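Local coordinates for protein inulin fructotransferase (Bacillus sp. snu-7, PDB 2INV) that probably cleaves difructose anhydride units from the end of inulin by intramolecular fructosyl transfer, as a right-handed parallel beta-helix lyase, at residues H185-R190 with L195-N200; I353-G358 with T384-L389. All coordinates share one frame; numbering follows the deposited sequence.

Interaction 1: residues H185-R190 with L195-N200; sequences HALIVR and LRVNDN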
# COMPACT_ATOMS: atom_id res chain seq x y z
N HIS A 185 -8.34 -8.10 22.46
CA HIS A 185 -7.09 -7.60 21.90
C HIS A 185 -6.87 -8.44 20.65
O HIS A 185 -6.73 -9.66 20.73
CB HIS A 185 -5.93 -7.82 22.87
CG HIS A 185 -6.06 -7.10 24.17
ND1 HIS A 185 -5.58 -5.82 24.37
CD2 HIS A 185 -6.64 -7.47 25.33
CE1 HIS A 185 -5.85 -5.44 25.61
NE2 HIS A 185 -6.49 -6.42 26.21
N ALA A 186 -6.86 -7.80 19.49
CA ALA A 186 -6.66 -8.54 18.25
C ALA A 186 -5.20 -8.90 18.08
O ALA A 186 -4.81 -10.07 18.13
CB ALA A 186 -7.13 -7.71 17.07
N LEU A 187 -4.38 -7.87 17.90
CA LEU A 187 -2.95 -8.06 17.70
C LEU A 187 -2.07 -7.22 18.62
O LEU A 187 -2.27 -6.01 18.76
CB LEU A 187 -2.60 -7.72 16.25
CG LEU A 187 -1.12 -7.75 15.88
CD1 LEU A 187 -0.66 -9.18 15.78
CD2 LEU A 187 -0.92 -7.03 14.55
N ILE A 188 -1.08 -7.86 19.23
CA ILE A 188 -0.14 -7.19 20.12
C ILE A 188 1.28 -7.56 19.71
O ILE A 188 1.59 -8.74 19.53
CB ILE A 188 -0.35 -7.60 21.60
CG1 ILE A 188 -1.71 -7.12 22.10
CG2 ILE A 188 0.77 -7.03 22.46
CD1 ILE A 188 -2.03 -7.56 23.52
N VAL A 189 2.15 -6.57 19.55
CA VAL A 189 3.54 -6.83 19.17
C VAL A 189 4.52 -5.89 19.87
O VAL A 189 4.64 -4.71 19.53
CB VAL A 189 3.75 -6.72 17.65
CG1 VAL A 189 5.17 -7.12 17.30
CG2 VAL A 189 2.76 -7.60 16.91
N ARG A 190 5.22 -6.45 20.85
CA ARG A 190 6.20 -5.76 21.66
C ARG A 190 7.59 -5.86 21.06
O ARG A 190 7.97 -6.90 20.55
CB ARG A 190 6.17 -6.39 23.06
CG ARG A 190 6.87 -5.60 24.13
CD ARG A 190 6.49 -6.11 25.48
NE ARG A 190 6.73 -5.09 26.49
CZ ARG A 190 5.78 -4.34 27.04
NH1 ARG A 190 4.52 -4.51 26.68
NH2 ARG A 190 6.10 -3.43 27.95
N LEU A 195 8.71 -4.55 11.36
CA LEU A 195 7.44 -5.26 11.35
C LEU A 195 6.53 -4.72 10.27
O LEU A 195 6.57 -3.54 9.91
CB LEU A 195 6.72 -5.11 12.69
CG LEU A 195 5.23 -5.51 12.66
CD1 LEU A 195 5.11 -7.02 12.55
CD2 LEU A 195 4.54 -5.02 13.92
N ARG A 196 5.70 -5.61 9.75
CA ARG A 196 4.76 -5.20 8.75
C ARG A 196 3.39 -5.73 9.05
O ARG A 196 3.17 -6.94 9.19
CB ARG A 196 5.19 -5.65 7.38
CG ARG A 196 5.80 -4.53 6.59
CD ARG A 196 6.27 -5.08 5.30
NE ARG A 196 7.23 -6.13 5.54
CZ ARG A 196 7.51 -7.09 4.66
NH1 ARG A 196 6.89 -7.12 3.49
NH2 ARG A 196 8.42 -8.01 4.95
N VAL A 197 2.47 -4.79 9.16
CA VAL A 197 1.08 -5.04 9.43
C VAL A 197 0.39 -4.32 8.28
O VAL A 197 0.24 -3.11 8.30
CB VAL A 197 0.71 -4.42 10.79
CG1 VAL A 197 -0.76 -4.57 11.07
CG2 VAL A 197 1.54 -5.07 11.90
N ASN A 198 -0.01 -5.08 7.26
CA ASN A 198 -0.64 -4.50 6.08
C ASN A 198 -1.71 -5.39 5.46
O ASN A 198 -1.64 -6.61 5.54
CB ASN A 198 0.43 -4.22 5.02
CG ASN A 198 0.94 -5.49 4.38
OD1 ASN A 198 1.56 -6.33 5.05
ND2 ASN A 198 0.68 -5.66 3.08
N ASP A 199 -2.70 -4.75 4.83
CA ASP A 199 -3.79 -5.45 4.15
C ASP A 199 -4.61 -6.36 5.08
O ASP A 199 -4.94 -7.49 4.72
CB ASP A 199 -3.20 -6.29 3.01
CG ASP A 199 -4.18 -6.51 1.88
OD1 ASP A 199 -5.16 -5.73 1.77
OD2 ASP A 199 -3.98 -7.45 1.08
N ASN A 200 -4.95 -5.86 6.28
CA ASN A 200 -5.74 -6.65 7.23
C ASN A 200 -7.08 -6.01 7.57
O ASN A 200 -7.28 -4.81 7.34
CB ASN A 200 -4.98 -6.88 8.55
CG ASN A 200 -3.59 -7.43 8.34
OD1 ASN A 200 -3.48 -8.74 8.19
ND2 ASN A 200 -2.62 -6.67 8.33
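Leu187 and Val197 meet tip to tip, as do Val189 and Leu195. All four side chains are buried, and each leaves its backbone toward the other segment. In the first pair CD2 of Leu187 lies 4.1 Å from CG2 of Val197. In the second, CD2 of Leu195 touches Val189 at CG1, 4.0 Å away. The same methyl also reaches CB of Val189, at 4.2 Å, and so rests on the root of that branch as well as its end. With CG of Leu195 anti to the backbone N (chi1 165°), the CD2 methyl is carried inward to Val189.

The backbones stay well apart, with 9.7 Å between CA of Leu187 and CA of Val197. Residues 185-190 and 195-200 therefore face each other across the interior of the right-handed parallel beta-helix. Neighbouring coils close the layer: Leu187 also touches Ile164 and Val209, and Val189 also touches Val166.

Several polar side chains of the two segments bond outside the contact. ND2 of Asn200 is held by Ile175 O and Asn223 OD1, while OD1 of Asn200 accepts from Met178 N. Arg196 forms a salt bridge with Asp199 of the second subunit.

The chemistry of the contact is purely apolar. Methyl groups join two walls of one coil inside the helix, while the salt bridge of Arg196 lies on the other side of the strand, at the subunit interface.

Interaction 2: residues I353-G358 with T384-L389; sequences ILIAGG and THSKVL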
# COMPACT_ATOMS: atom_id res chain seq x y z
N ILE A 353 -7.54 21.14 16.56
CA ILE A 353 -6.16 20.80 16.89
C ILE A 353 -5.69 21.46 18.18
O ILE A 353 -5.72 22.68 18.32
CB ILE A 353 -5.20 21.18 15.74
CG1 ILE A 353 -5.53 20.36 14.51
CG2 ILE A 353 -3.75 20.95 16.17
CD1 ILE A 353 -4.80 20.79 13.26
N LEU A 354 -5.27 20.63 19.13
CA LEU A 354 -4.78 21.12 20.40
C LEU A 354 -3.32 20.75 20.60
O LEU A 354 -2.94 19.57 20.54
CB LEU A 354 -5.59 20.57 21.58
CG LEU A 354 -5.00 20.90 22.95
CD1 LEU A 354 -5.02 22.40 23.17
CD2 LEU A 354 -5.79 20.18 24.03
N ILE A 355 -2.52 21.77 20.84
CA ILE A 355 -1.11 21.62 21.08
C ILE A 355 -1.00 21.80 22.60
O ILE A 355 -0.83 22.91 23.11
CB ILE A 355 -0.34 22.70 20.27
CG1 ILE A 355 -0.77 22.61 18.79
CG2 ILE A 355 1.16 22.50 20.37
CD1 ILE A 355 -0.48 21.26 18.14
N ALA A 356 -1.13 20.68 23.30
CA ALA A 356 -1.12 20.59 24.76
C ALA A 356 0.12 21.12 25.45
O ALA A 356 0.03 21.70 26.53
CB ALA A 356 -1.34 19.13 25.17
N GLY A 357 1.26 20.90 24.82
CA GLY A 357 2.50 21.37 25.40
C GLY A 357 3.56 21.03 24.39
O GLY A 357 3.35 20.22 23.50
N GLY A 358 4.72 21.65 24.53
CA GLY A 358 5.75 21.34 23.58
C GLY A 358 6.32 22.56 22.91
O GLY A 358 5.75 23.67 22.94
N THR A 384 5.52 26.62 23.45
CA THR A 384 6.47 27.66 23.11
C THR A 384 6.89 27.53 21.66
O THR A 384 6.99 26.43 21.10
CB THR A 384 7.77 27.60 23.95
OG1 THR A 384 8.43 26.34 23.72
CG2 THR A 384 7.46 27.77 25.42
N HIS A 385 7.11 28.69 21.05
CA HIS A 385 7.58 28.81 19.68
C HIS A 385 6.81 28.02 18.60
O HIS A 385 7.40 27.57 17.62
CB HIS A 385 9.07 28.48 19.68
CG HIS A 385 9.80 29.07 20.85
ND1 HIS A 385 9.57 30.34 21.31
CD2 HIS A 385 10.73 28.54 21.68
CE1 HIS A 385 10.32 30.57 22.38
NE2 HIS A 385 11.03 29.49 22.62
N SER A 386 5.50 27.87 18.79
CA SER A 386 4.64 27.15 17.84
C SER A 386 4.40 28.02 16.60
O SER A 386 4.61 29.24 16.65
CB SER A 386 3.28 26.82 18.47
OG SER A 386 3.42 26.17 19.72
N LYS A 387 3.98 27.39 15.51
CA LYS A 387 3.71 28.11 14.26
C LYS A 387 2.37 27.66 13.68
O LYS A 387 2.14 26.46 13.50
CB LYS A 387 4.79 27.82 13.20
CG LYS A 387 6.21 28.09 13.64
CD LYS A 387 6.61 29.52 13.41
CE LYS A 387 8.12 29.67 13.59
NZ LYS A 387 8.53 31.10 13.60
N VAL A 388 1.50 28.61 13.36
CA VAL A 388 0.21 28.25 12.78
C VAL A 388 -0.00 29.04 11.49
O VAL A 388 -0.13 30.27 11.51
CB VAL A 388 -0.94 28.51 13.76
CG1 VAL A 388 -2.25 27.99 13.18
CG2 VAL A 388 -0.65 27.83 15.09
N LEU A 389 -0.02 28.31 10.38
CA LEU A 389 -0.19 28.90 9.06
C LEU A 389 -1.38 28.32 8.32
O LEU A 389 -1.61 27.10 8.33
CB LEU A 389 1.02 28.62 8.17
CG LEU A 389 2.45 28.67 8.69
CD1 LEU A 389 3.39 28.24 7.56
CD2 LEU A 389 2.78 30.06 9.15
O HOH W 1 4.71 23.83 20.26
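Gly358 and Thr384 are joined by a backbone hydrogen bond from Thr384 N to Gly358 O, 3.0 Å long. It is nearly straight, with an N-H...O angle of 163°. The donor meets the carbonyl at a C=O...N angle of 156° and sits tilted 19° from its plane.

One water adds a second link. It donates a weak bond to Gly358 O and also hydrogen-bonds Ser386 OG, 2.7 Å from the water oxygen. Gly358 O thus accepts from both the amide and the water, and the water carries the link on to a buried hydroxyl.

These bonds join successive coils at a corner of the right-handed parallel beta-helix, in its family repeat region. Strand 351-357 runs out into Gly358, and Thr384 to Ser386 lead into strand 387-389. Gly358 turns the chain out of the strand with backbone angles that suit a residue without a CB.

Side-chain packing is slight: the CG2 methyl of Ile355 comes within 4.4 Å of the hydroxyl oxygen OG of Ser386. Leu379 of strand 375-379 touches both residues.

The hydroxyl of Thr384 has its partner outside the two segments: OG1 hydrogen-bonds Asp359 OD1. Thr384 also puts its CB over the middle of the His385 ring face, 3.8 Å from the plane. Farther along, Lys387 NZ hydrogen-bonds Pro410 O of the second subunit.

Overall arrangement
Interactions 1 and 2 lie on the same right-handed parallel beta-helix. Their centres are 31 Å apart and their nearest atoms about 24 Å apart, so they do not touch. They come in series along the chain: residues 185-200 come well before 353-389 in sequence. Interaction 1 sits near the middle of the chain, between strands 185-193 and 196-198. Interaction 2 lies toward the C-terminal end, between strands 351-357 and 387-389. One joins walls through the apolar interior; the other joins successive coils through backbone and water. Both also reach the second subunit, so subunit contacts occur at well-separated levels of the helix.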